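Local coordinates for oxidoreductase (Listeria innocua, PDB 3E18), which probably acts as an NAD-dependent oxidoreductase of the GFO/IDH/MocA family, although its substrate and exact reaction are not known, at residues Ile71-Pro74 with Glu80-Ile83; Pro97-Ser102 with Leu106-Val111; His91-Lys96 with Pro305-Asn310. One frame throughout, in Å; residues are numbered along the deposited sequence.

Contact 1: residues Ile71-Pro74 with Glu80-Ile83; sequences IATP and ELAI. With NAD (nicotinamide-adenine-dinucleotide), chain E.
Thr73 OG1 is hydrogen-bonded to Ser77 OG, and the methyl CD1 of Leu81 lies 3.7 Å from Thr73 OG1. The pair joins a loop and a helix in the Rossmann fold. Strand 68-71 of the parallel sheet ends at Ile71, residues 72-74 pass the cofactor, and helix 78-87 turns back across the sheet. Thr73 and Leu81 reach toward each other tip to tip. With chi1 at 62°, Thr73 OG1 sits between the backbone N and the carbonyl carbon. This leaves CG2 pointing at the dinucleotide. The methyl stands over the face of the adenine, with Thr73 CG2 3.5 Å from NAD C4A. Pro74 lies on the same side of the base but beyond its rim, its CD 3.5 Å from NAD C8A. Leu81 CD1 also touches Thr73 CG2, so the leucine backs the methyl that carries the base. The backbone serves the other half of NAD. Ala72 O comes to 3.3 Å from NAD C5D. Thr73 O faces the ribose hydroxyl O3D of NAD and is hydrogen-bonded to His78 NE2. Further down, the contact is purely apolar. Ile71 has its backbone bonded to Val93 and Glu95 of the next strand, and its side chain extends to the helix with chi2 at 154°. The tip rests on the helix backbone at Ala82 and also touches two side chains. Ile71 CD1 is 3.5 Å from Ala82 N and 3.8 Å from Ala82 CB, with Leu81 CB on its flank at 4.1 Å.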
loop_
_atom_site.group_PDB
_atom_site.type_symbol
_atom_site.label_atom_id
_atom_site.label_comp_id
_atom_site.label_asym_id
_atom_site.label_seq_id
_atom_site.Cartn_x
_atom_site.Cartn_y
_atom_site.Cartn_z
ATOM N N ILE A 71 -25.296 -17.575 -18.229
ATOM C CA ILE A 71 -25.289 -18.155 -16.874
ATOM C C ILE A 71 -25.033 -17.104 -15.802
ATOM O O ILE A 71 -23.934 -16.577 -15.676
ATOM C CB ILE A 71 -24.309 -19.347 -16.756
ATOM C CG1 ILE A 71 -24.775 -20.460 -17.696
ATOM C CG2 ILE A 71 -24.240 -19.912 -15.317
ATOM C CD1 ILE A 71 -23.676 -21.340 -18.140
ATOM N N ALA A 72 -26.075 -16.797 -15.040
ATOM C CA ALA A 72 -25.956 -15.823 -13.963
ATOM C C ALA A 72 -26.455 -16.411 -12.639
ATOM O O ALA A 72 -27.253 -15.799 -11.910
ATOM C CB ALA A 72 -26.705 -14.548 -14.323
ATOM N N THR A 73 -25.971 -17.609 -12.334
ATOM C CA THR A 73 -26.286 -18.314 -11.091
ATOM C C THR A 73 -25.113 -18.118 -10.111
ATOM O O THR A 73 -24.068 -17.607 -10.523
ATOM C CB THR A 73 -26.502 -19.808 -11.369
ATOM O OG1 THR A 73 -25.285 -20.372 -11.882
ATOM C CG2 THR A 73 -27.621 -20.019 -12.364
ATOM N N PRO A 74 -25.279 -18.489 -8.814
ATOM C CA PRO A 74 -24.118 -18.489 -7.906
ATOM C C PRO A 74 -22.914 -19.296 -8.425
ATOM O O PRO A 74 -23.061 -20.183 -9.263
ATOM C CB PRO A 74 -24.680 -19.088 -6.616
ATOM C CG PRO A 74 -26.125 -18.699 -6.637
ATOM C CD PRO A 74 -26.524 -18.826 -8.089
ATOM N N GLU A 80 -21.063 -26.787 -14.224
ATOM C CA GLU A 80 -21.990 -27.842 -14.658
ATOM C C GLU A 80 -22.975 -27.326 -15.706
ATOM O O GLU A 80 -23.210 -27.992 -16.716
ATOM C CB GLU A 80 -22.750 -28.454 -13.463
ATOM C CG GLU A 80 -23.718 -29.592 -13.833
ATOM C CD GLU A 80 -24.423 -30.209 -12.626
ATOM O OE1 GLU A 80 -23.758 -30.879 -11.800
ATOM O OE2 GLU A 80 -25.655 -30.028 -12.514
ATOM N N LEU A 81 -23.541 -26.146 -15.454
ATOM C CA LEU A 81 -24.486 -25.522 -16.381
ATOM C C LEU A 81 -23.841 -25.153 -17.711
ATOM O O LEU A 81 -24.469 -25.302 -18.756
ATOM C CB LEU A 81 -25.151 -24.297 -15.747
ATOM C CG LEU A 81 -25.894 -24.548 -14.429
ATOM C CD1 LEU A 81 -26.427 -23.245 -13.824
ATOM C CD2 LEU A 81 -27.007 -25.563 -14.568
ATOM N N ALA A 82 -22.593 -24.681 -17.670
ATOM C CA ALA A 82 -21.849 -24.344 -18.888
ATOM C C ALA A 82 -21.526 -25.572 -19.718
ATOM O O ALA A 82 -21.769 -25.575 -20.916
ATOM C CB ALA A 82 -20.569 -23.563 -18.573
ATOM N N ILE A 83 -20.978 -26.607 -19.085
ATOM C CA ILE A 83 -20.633 -27.838 -19.811
ATOM C C ILE A 83 -21.905 -28.479 -20.389
ATOM O O ILE A 83 -21.921 -28.864 -21.545
ATOM C CB ILE A 83 -19.814 -28.818 -18.928
ATOM C CG1 ILE A 83 -18.417 -28.235 -18.667
ATOM C CG2 ILE A 83 -19.749 -30.228 -19.567
ATOM C CD1 ILE A 83 -17.575 -29.020 -17.668
HETATM P PA NAD E . -28.539 -13.741 -7.109
HETATM O O1A NAD E . -29.150 -12.395 -7.032
HETATM O O2A NAD E . -28.577 -14.495 -5.844
HETATM O O5B NAD E . -29.223 -14.587 -8.290
HETATM C C5B NAD E . -28.826 -15.890 -8.655
HETATM C C4B NAD E . -30.048 -16.583 -9.247
HETATM O O4B NAD E . -29.707 -17.858 -9.760
HETATM C C3B NAD E . -31.123 -16.800 -8.187
HETATM O O3B NAD E . -32.341 -16.267 -8.653
HETATM C C2B NAD E . -31.204 -18.306 -8.050
HETATM O O2B NAD E . -32.506 -18.760 -7.760
HETATM C C1B NAD E . -30.713 -18.783 -9.404
HETATM N N9A NAD E . -30.153 -20.143 -9.382
HETATM C C8A NAD E . -29.413 -20.732 -8.386
HETATM N N7A NAD E . -29.087 -21.987 -8.777
HETATM C C5A NAD E . -29.615 -22.201 -10.005
HETATM C C6A NAD E . -29.598 -23.301 -10.856
HETATM N N6A NAD E . -28.816 -24.340 -10.566
HETATM N N1A NAD E . -30.246 -23.225 -12.079
HETATM C C2A NAD E . -30.909 -22.074 -12.456
HETATM N N3A NAD E . -30.924 -20.988 -11.604
HETATM C C4A NAD E . -30.289 -21.051 -10.399
HETATM O O3 NAD E . -27.004 -13.591 -7.606
HETATM P PN NAD E . -26.438 -12.374 -8.467
HETATM O O1N NAD E . -25.953 -11.301 -7.558
HETATM O O2N NAD E . -27.354 -12.050 -9.585
HETATM O O5D NAD E . -25.087 -13.043 -9.101
HETATM C C5D NAD E . -25.113 -14.176 -9.942
HETATM C C4D NAD E . -23.788 -14.267 -10.731
HETATM O O4D NAD E . -23.514 -13.025 -11.355
HETATM C C3D NAD E . -22.584 -14.557 -9.852
HETATM O O3D NAD E . -21.650 -15.339 -10.582
HETATM C C2D NAD E . -21.953 -13.204 -9.595
HETATM O O2D NAD E . -20.560 -13.336 -9.436
HETATM C C1D NAD E . -22.292 -12.463 -10.882
HETATM N N1N NAD E . -22.374 -10.982 -10.772
HETATM C C2N NAD E . -21.583 -10.260 -11.621
HETATM C C3N NAD E . -21.579 -8.870 -11.616
HETATM C C7N NAD E . -20.870 -8.150 -12.722
HETATM O O7N NAD E . -20.682 -6.764 -12.622
HETATM N N7N NAD E . -20.438 -8.823 -13.793
HETATM C C4N NAD E . -22.436 -8.187 -10.740
HETATM C C5N NAD E . -23.258 -8.924 -9.883
HETATM C C6N NAD E . -23.225 -10.323 -9.914
#

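Contact 2: residues Pro97-Ser102 with Leu106-Val111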
loop_
_atom_site.group_PDB
_atom_site.type_symbol
_atom_site.label_atom_id
_atom_site.label_comp_id
_atom_site.label_asym_id
_atom_site.label_seq_id
_atom_site.Cartn_x
_atom_site.Cartn_y
_atom_site.Cartn_z
ATOM N N PRO A 97 -17.001 -14.840 -11.204
ATOM C CA PRO A 97 -15.794 -15.526 -11.670
ATOM C C PRO A 97 -16.349 -16.745 -12.408
ATOM O O PRO A 97 -17.377 -17.291 -11.988
ATOM C CB PRO A 97 -15.083 -15.926 -10.370
ATOM C CG PRO A 97 -16.132 -15.981 -9.344
ATOM C CD PRO A 97 -17.162 -14.948 -9.741
ATOM N N VAL A 98 -15.757 -17.119 -13.538
ATOM C CA VAL A 98 -16.421 -18.128 -14.346
ATOM C C VAL A 98 -16.482 -19.454 -13.623
ATOM O O VAL A 98 -17.512 -20.113 -13.639
ATOM C CB VAL A 98 -15.844 -18.294 -15.754
ATOM C CG1 VAL A 98 -16.216 -17.090 -16.575
ATOM C CG2 VAL A 98 -14.337 -18.527 -15.725
ATOM N N THR A 99 -15.383 -19.819 -12.963
ATOM C CA THR A 99 -15.315 -21.030 -12.166
ATOM C C THR A 99 -14.528 -20.747 -10.895
ATOM O O THR A 99 -13.867 -19.705 -10.771
ATOM C CB THR A 99 -14.627 -22.166 -12.905
ATOM O OG1 THR A 99 -13.332 -21.732 -13.352
ATOM C CG2 THR A 99 -15.460 -22.657 -14.084
ATOM N N MET A 100 -14.596 -21.677 -9.954
ATOM C CA MET A 100 -13.905 -21.517 -8.683
ATOM C C MET A 100 -12.465 -22.051 -8.711
ATOM O O MET A 100 -11.685 -21.784 -7.799
ATOM C CB MET A 100 -14.739 -22.111 -7.548
ATOM C CG MET A 100 -15.987 -21.263 -7.257
ATOM S SD MET A 100 -17.230 -22.066 -6.245
ATOM C CE MET A 100 -16.969 -23.800 -6.617
ATOM N N THR A 101 -12.103 -22.789 -9.760
ATOM C CA THR A 101 -10.699 -23.185 -9.934
ATOM C C THR A 101 -10.265 -22.964 -11.371
ATOM O O THR A 101 -11.092 -22.941 -12.283
ATOM C CB THR A 101 -10.413 -24.671 -9.568
ATOM O OG1 THR A 101 -10.929 -25.529 -10.591
ATOM C CG2 THR A 101 -11.001 -25.059 -8.221
ATOM N N SER A 102 -8.963 -22.841 -11.584
ATOM C CA SER A 102 -8.464 -22.647 -12.924
ATOM C C SER A 102 -8.638 -23.926 -13.751
ATOM O O SER A 102 -8.928 -23.856 -14.953
ATOM C CB SER A 102 -7.004 -22.194 -12.902
ATOM O OG SER A 102 -6.161 -23.202 -12.382
ATOM N N LEU A 106 -10.413 -24.828 -17.608
ATOM C CA LEU A 106 -9.684 -25.583 -18.629
ATOM C C LEU A 106 -10.575 -26.723 -19.163
ATOM O O LEU A 106 -10.588 -26.987 -20.371
ATOM C CB LEU A 106 -8.396 -26.140 -18.033
ATOM C CG LEU A 106 -7.008 -25.875 -18.602
ATOM C CD1 LEU A 106 -6.848 -24.461 -19.174
ATOM C CD2 LEU A 106 -5.995 -26.118 -17.504
ATOM N N ALA A 107 -11.341 -27.352 -18.268
ATOM C CA ALA A 107 -12.333 -28.358 -18.659
ATOM C C ALA A 107 -13.405 -27.803 -19.594
ATOM O O ALA A 107 -13.714 -28.425 -20.610
ATOM C CB ALA A 107 -12.962 -29.005 -17.443
ATOM N N ILE A 108 -13.973 -26.646 -19.237
ATOM C CA ILE A 108 -14.955 -25.965 -20.069
ATOM C C ILE A 108 -14.401 -25.585 -21.441
ATOM O O ILE A 108 -15.051 -25.833 -22.458
ATOM C CB ILE A 108 -15.501 -24.719 -19.375
ATOM C CG1 ILE A 108 -16.289 -25.127 -18.133
ATOM C CG2 ILE A 108 -16.377 -23.915 -20.335
ATOM C CD1 ILE A 108 -16.795 -23.934 -17.324
ATOM N N MET A 109 -13.192 -25.020 -21.452
ATOM C CA MET A 109 -12.475 -24.682 -22.681
ATOM C C MET A 109 -12.310 -25.891 -23.612
ATOM O O MET A 109 -12.538 -25.784 -24.830
ATOM C CB MET A 109 -11.103 -24.053 -22.358
ATOM C CG MET A 109 -11.155 -22.577 -21.868
ATOM S SD MET A 109 -9.602 -21.935 -21.151
ATOM C CE MET A 109 -8.473 -22.082 -22.529
ATOM N N ASP A 110 -11.927 -27.025 -23.026
ATOM C CA ASP A 110 -11.817 -28.299 -23.742
ATOM C C ASP A 110 -13.139 -28.731 -24.379
ATOM O O ASP A 110 -13.175 -29.058 -25.552
ATOM C CB ASP A 110 -11.318 -29.398 -22.803
ATOM C CG ASP A 110 -9.827 -29.295 -22.508
ATOM O OD1 ASP A 110 -9.092 -28.614 -23.257
ATOM O OD2 ASP A 110 -9.401 -29.910 -21.512
ATOM N N VAL A 111 -14.213 -28.713 -23.598
ATOM C CA VAL A 111 -15.541 -29.053 -24.102
ATOM C C VAL A 111 -15.961 -28.109 -25.241
ATOM O O VAL A 111 -16.384 -28.580 -26.284
ATOM C CB VAL A 111 -16.610 -29.100 -22.969
ATOM C CG1 VAL A 111 -18.013 -29.328 -23.540
ATOM C CG2 VAL A 111 -16.270 -30.196 -21.949
#
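Thr99 and Ile108 meet tip to tip, methyl against methyl, with Thr99 CG2 3.7 Å from Ile108 CD1. Torsions set both ends, the first in Thr99 and the second in Ile108. In Thr99 (chi1 55°), CG2 lies beside the backbone N and anti to the carbonyl carbon. In Ile108 the chain is extended beyond CG1 (chi2 176°), which brings CD1 to the front. The hydroxyl of Thr99 turns to its own loop instead. Thr99 OG1 donates to Thr101 O over 2.8 Å, from a position tilted 28° out of the carbonyl plane. This bond ties the turn before helix 102-115. Thr101 is the N-cap, and its OG1 is bonded to Asp104 N. The first helical turn closes with Leu106 N donating to Ser102 O at 3.2 Å. Leu106 also lays its CB 3.9 Å from that oxygen. Ser102 OG is hydrogen-bonded to Glu336. The loop begins at Pro97, which follows a cis peptide and touches NAD, as part of the Glu-Lys-Pro sequence known in this family. Helix 325-344 covers Thr99 through Leu332 and Ser102 through Tyr329. Ile108 packs on helix 78-87 and also on Phe119 of strand 119-122.

Contact 3: residues His91-Lys96 with Pro305-Asn310. With NAD (nicotinamide-adenine-dinucleotide), chain E.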
loop_
_atom_site.group_PDB
_atom_site.type_symbol
_atom_site.label_atom_id
_atom_site.label_comp_id
_atom_site.label_asym_id
_atom_site.label_seq_id
_atom_site.Cartn_x
_atom_site.Cartn_y
_atom_site.Cartn_z
ATOM N N HIS A 91 -23.903 -21.962 -27.408
ATOM C CA HIS A 91 -22.847 -21.041 -26.993
ATOM C C HIS A 91 -23.158 -20.548 -25.574
ATOM O O HIS A 91 -24.315 -20.592 -25.118
ATOM C CB HIS A 91 -22.743 -19.845 -27.949
ATOM C CG HIS A 91 -22.543 -20.219 -29.390
ATOM N ND1 HIS A 91 -21.338 -20.670 -29.888
ATOM C CD2 HIS A 91 -23.389 -20.174 -30.446
ATOM C CE1 HIS A 91 -21.454 -20.899 -31.186
ATOM N NE2 HIS A 91 -22.691 -20.609 -31.548
ATOM N N VAL A 92 -22.131 -20.087 -24.862
ATOM C CA VAL A 92 -22.296 -19.747 -23.444
ATOM C C VAL A 92 -21.660 -18.416 -23.098
ATOM O O VAL A 92 -20.498 -18.172 -23.434
ATOM C CB VAL A 92 -21.681 -20.843 -22.517
ATOM C CG1 VAL A 92 -21.667 -20.396 -21.064
ATOM C CG2 VAL A 92 -22.423 -22.159 -22.654
ATOM N N VAL A 93 -22.437 -17.553 -22.441
ATOM C CA VAL A 93 -21.874 -16.427 -21.717
ATOM C C VAL A 93 -22.009 -16.753 -20.228
ATOM O O VAL A 93 -23.094 -17.092 -19.743
ATOM C CB VAL A 93 -22.555 -15.057 -22.043
ATOM C CG1 VAL A 93 -21.893 -13.924 -21.229
ATOM C CG2 VAL A 93 -22.453 -14.728 -23.522
ATOM N N CYS A 94 -20.894 -16.665 -19.512
ATOM C CA CYS A 94 -20.887 -16.969 -18.096
ATOM C C CYS A 94 -20.432 -15.767 -17.276
ATOM O O CYS A 94 -19.409 -15.158 -17.557
ATOM C CB CYS A 94 -19.993 -18.170 -17.817
ATOM S SG CYS A 94 -20.070 -18.789 -16.141
ATOM N N GLU A 95 -21.207 -15.435 -16.253
ATOM C CA GLU A 95 -20.801 -14.427 -15.292
ATOM C C GLU A 95 -19.498 -14.732 -14.546
ATOM O O GLU A 95 -19.136 -15.890 -14.355
ATOM C CB GLU A 95 -21.916 -14.177 -14.288
ATOM C CG GLU A 95 -22.837 -13.044 -14.696
ATOM C CD GLU A 95 -22.115 -11.691 -14.846
ATOM O OE1 GLU A 95 -20.921 -11.554 -14.491
ATOM O OE2 GLU A 95 -22.751 -10.753 -15.349
ATOM N N LYS A 96 -18.800 -13.659 -14.167
ATOM C CA LYS A 96 -17.597 -13.707 -13.329
ATOM C C LYS A 96 -17.937 -14.160 -11.904
ATOM O O LYS A 96 -19.064 -13.935 -11.439
ATOM C CB LYS A 96 -16.928 -12.317 -13.296
ATOM C CG LYS A 96 -17.791 -11.185 -12.696
ATOM C CD LYS A 96 -17.256 -10.678 -11.344
ATOM C CE LYS A 96 -17.910 -11.282 -10.106
ATOM N NZ LYS A 96 -19.032 -10.479 -9.541
ATOM N N PRO A 305 -16.356 -3.114 -29.985
ATOM C CA PRO A 305 -17.703 -2.689 -29.602
ATOM C C PRO A 305 -18.024 -3.120 -28.184
ATOM O O PRO A 305 -17.119 -3.543 -27.465
ATOM C CB PRO A 305 -18.592 -3.444 -30.602
ATOM C CG PRO A 305 -17.847 -4.693 -30.882
ATOM C CD PRO A 305 -16.379 -4.363 -30.770
ATOM N N SER A 306 -19.291 -3.013 -27.788
ATOM C CA SER A 306 -19.763 -3.480 -26.496
ATOM C C SER A 306 -19.491 -4.980 -26.348
ATOM O O SER A 306 -19.226 -5.666 -27.338
ATOM C CB SER A 306 -21.265 -3.202 -26.341
ATOM O OG SER A 306 -22.062 -4.127 -27.093
ATOM N N PHE A 307 -19.528 -5.471 -25.112
ATOM C CA PHE A 307 -19.321 -6.898 -24.840
ATOM C C PHE A 307 -20.236 -7.790 -25.698
ATOM O O PHE A 307 -19.774 -8.685 -26.399
ATOM C CB PHE A 307 -19.532 -7.198 -23.347
ATOM C CG PHE A 307 -19.475 -8.659 -23.020
ATOM C CD1 PHE A 307 -18.253 -9.265 -22.755
ATOM C CD2 PHE A 307 -20.633 -9.438 -23.007
ATOM C CE1 PHE A 307 -18.197 -10.611 -22.463
ATOM C CE2 PHE A 307 -20.583 -10.795 -22.726
ATOM C CZ PHE A 307 -19.368 -11.382 -22.450
ATOM N N TYR A 308 -21.532 -7.523 -25.652
ATOM C CA TYR A 308 -22.494 -8.363 -26.352
ATOM C C TYR A 308 -22.443 -8.251 -27.869
ATOM O O TYR A 308 -22.736 -9.229 -28.551
ATOM C CB TYR A 308 -23.911 -8.107 -25.832
ATOM C CG TYR A 308 -24.305 -9.006 -24.686
ATOM C CD1 TYR A 308 -24.572 -8.481 -23.424
ATOM C CD2 TYR A 308 -24.413 -10.391 -24.864
ATOM C CE1 TYR A 308 -24.947 -9.305 -22.373
ATOM C CE2 TYR A 308 -24.791 -11.216 -23.823
ATOM C CZ TYR A 308 -25.063 -10.666 -22.581
ATOM O OH TYR A 308 -25.438 -11.482 -21.546
ATOM N N ASN A 309 -22.037 -7.094 -28.404
ATOM C CA ASN A 309 -21.844 -6.972 -29.848
ATOM C C ASN A 309 -20.592 -7.698 -30.277
ATOM O O ASN A 309 -20.536 -8.286 -31.359
ATOM C CB ASN A 309 -21.796 -5.511 -30.303
ATOM C CG ASN A 309 -23.175 -4.891 -30.395
ATOM O OD1 ASN A 309 -24.160 -5.572 -30.676
ATOM N ND2 ASN A 309 -23.253 -3.591 -30.163
ATOM N N ASN A 310 -19.592 -7.677 -29.412
ATOM C CA ASN A 310 -18.394 -8.470 -29.671
ATOM C C ASN A 310 -18.669 -9.987 -29.643
ATOM O O ASN A 310 -18.132 -10.732 -30.466
ATOM C CB ASN A 310 -17.300 -8.130 -28.676
ATOM C CG ASN A 310 -16.063 -8.964 -28.892
ATOM O OD1 ASN A 310 -15.602 -9.663 -27.991
ATOM N ND2 ASN A 310 -15.560 -8.943 -30.104
HETATM P PA NAD E . -28.539 -13.741 -7.109
HETATM O O1A NAD E . -29.150 -12.395 -7.032
HETATM O O2A NAD E . -28.577 -14.495 -5.844
HETATM O O5B NAD E . -29.223 -14.587 -8.290
HETATM C C5B NAD E . -28.826 -15.890 -8.655
HETATM C C4B NAD E . -30.048 -16.583 -9.247
HETATM O O4B NAD E . -29.707 -17.858 -9.760
HETATM C C3B NAD E . -31.123 -16.800 -8.187
HETATM O O3B NAD E . -32.341 -16.267 -8.653
HETATM C C2B NAD E . -31.204 -18.306 -8.050
HETATM O O2B NAD E . -32.506 -18.760 -7.760
HETATM C C1B NAD E . -30.713 -18.783 -9.404
HETATM N N9A NAD E . -30.153 -20.143 -9.382
HETATM C C8A NAD E . -29.413 -20.732 -8.386
HETATM N N7A NAD E . -29.087 -21.987 -8.777
HETATM C C5A NAD E . -29.615 -22.201 -10.005
HETATM C C6A NAD E . -29.598 -23.301 -10.856
HETATM N N6A NAD E . -28.816 -24.340 -10.566
HETATM N N1A NAD E . -30.246 -23.225 -12.079
HETATM C C2A NAD E . -30.909 -22.074 -12.456
HETATM N N3A NAD E . -30.924 -20.988 -11.604
HETATM C C4A NAD E . -30.289 -21.051 -10.399
HETATM O O3 NAD E . -27.004 -13.591 -7.606
HETATM P PN NAD E . -26.438 -12.374 -8.467
HETATM O O1N NAD E . -25.953 -11.301 -7.558
HETATM O O2N NAD E . -27.354 -12.050 -9.585
HETATM O O5D NAD E . -25.087 -13.043 -9.101
HETATM C C5D NAD E . -25.113 -14.176 -9.942
HETATM C C4D NAD E . -23.788 -14.267 -10.731
HETATM O O4D NAD E . -23.514 -13.025 -11.355
HETATM C C3D NAD E . -22.584 -14.557 -9.852
HETATM O O3D NAD E . -21.650 -15.339 -10.582
HETATM C C2D NAD E . -21.953 -13.204 -9.595
HETATM O O2D NAD E . -20.560 -13.336 -9.436
HETATM C C1D NAD E . -22.292 -12.463 -10.882
HETATM N N1N NAD E . -22.374 -10.982 -10.772
HETATM C C2N NAD E . -21.583 -10.260 -11.621
HETATM C C3N NAD E . -21.579 -8.870 -11.616
HETATM C C7N NAD E . -20.870 -8.150 -12.722
HETATM O O7N NAD E . -20.682 -6.764 -12.622
HETATM N N7N NAD E . -20.438 -8.823 -13.793
HETATM C C4N NAD E . -22.436 -8.187 -10.740
HETATM C C5N NAD E . -23.258 -8.924 -9.883
HETATM C C6N NAD E . -23.225 -10.323 -9.914
#
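Val93 sends its two methyls to two aromatic rings, Phe307 and Tyr308, on the opening turn of helix 307-315. The valine lies on strand 91-95 of the parallel Rossmann sheet, and the helix packs against that sheet. The apolar part is small and buried. Val93 CG1, anti to the backbone N (chi1 180°), meets the edge of the phenylalanine ring near its plane, 3.7 Å from Phe307 CE2. Val93 CG2 approaches Tyr308 CE2 obliquely at 4.2 Å. Phe307 CD2 also rests over one face of the Tyr308 ring. Capping starts the helix: Ser306 OG accepts from Asn309 N. A second group of polar bonds lies at the end of the strand, where Glu95 and Lys96 bind the nicotinamide half of NAD. The carboxamide donates from NAD N7N to Glu95 OE1, 2.9 Å long and nearly straight at 163°. Lys96 N bonds the same oxygen at 3.0 Å from the anti side, so two donors hold it. The ribose hydroxyl NAD O2D donates to Lys96 O at 2.6 Å. In one of its two conformers, Lys96 NZ forms a salt bridge with Asp176. His20 links the two segments: its ND1 is hydrogen-bonded to Tyr308 OH and its NE2 to Glu95 OE2.

Overall arrangement
All three contacts are buried, and all border the parallel sheet of the Rossmann domain. Contacts 1 and 2 belong to successive strand-loop-helix units. Their helices, 78-87 and 102-115, pack together where Ile108 meets Ala82 and Ile83. Contacts 1 and 3 are joined through strands 68-71 and 91-95, paired side by side. Neighbouring valines of strand 91-95 serve different layers, Val92 packing on Ile71 and Ala82, Val93 on helix 307-315. The segments of contact 3 are 209 residues apart at the closest ends, while the others are local. Contact 1 packs on the adenine and also reaches the nicotinamide ribose. Contact 3 hydrogen-bonds the carboxamide and that ribose. Contact 2 reaches NAD through Pro97.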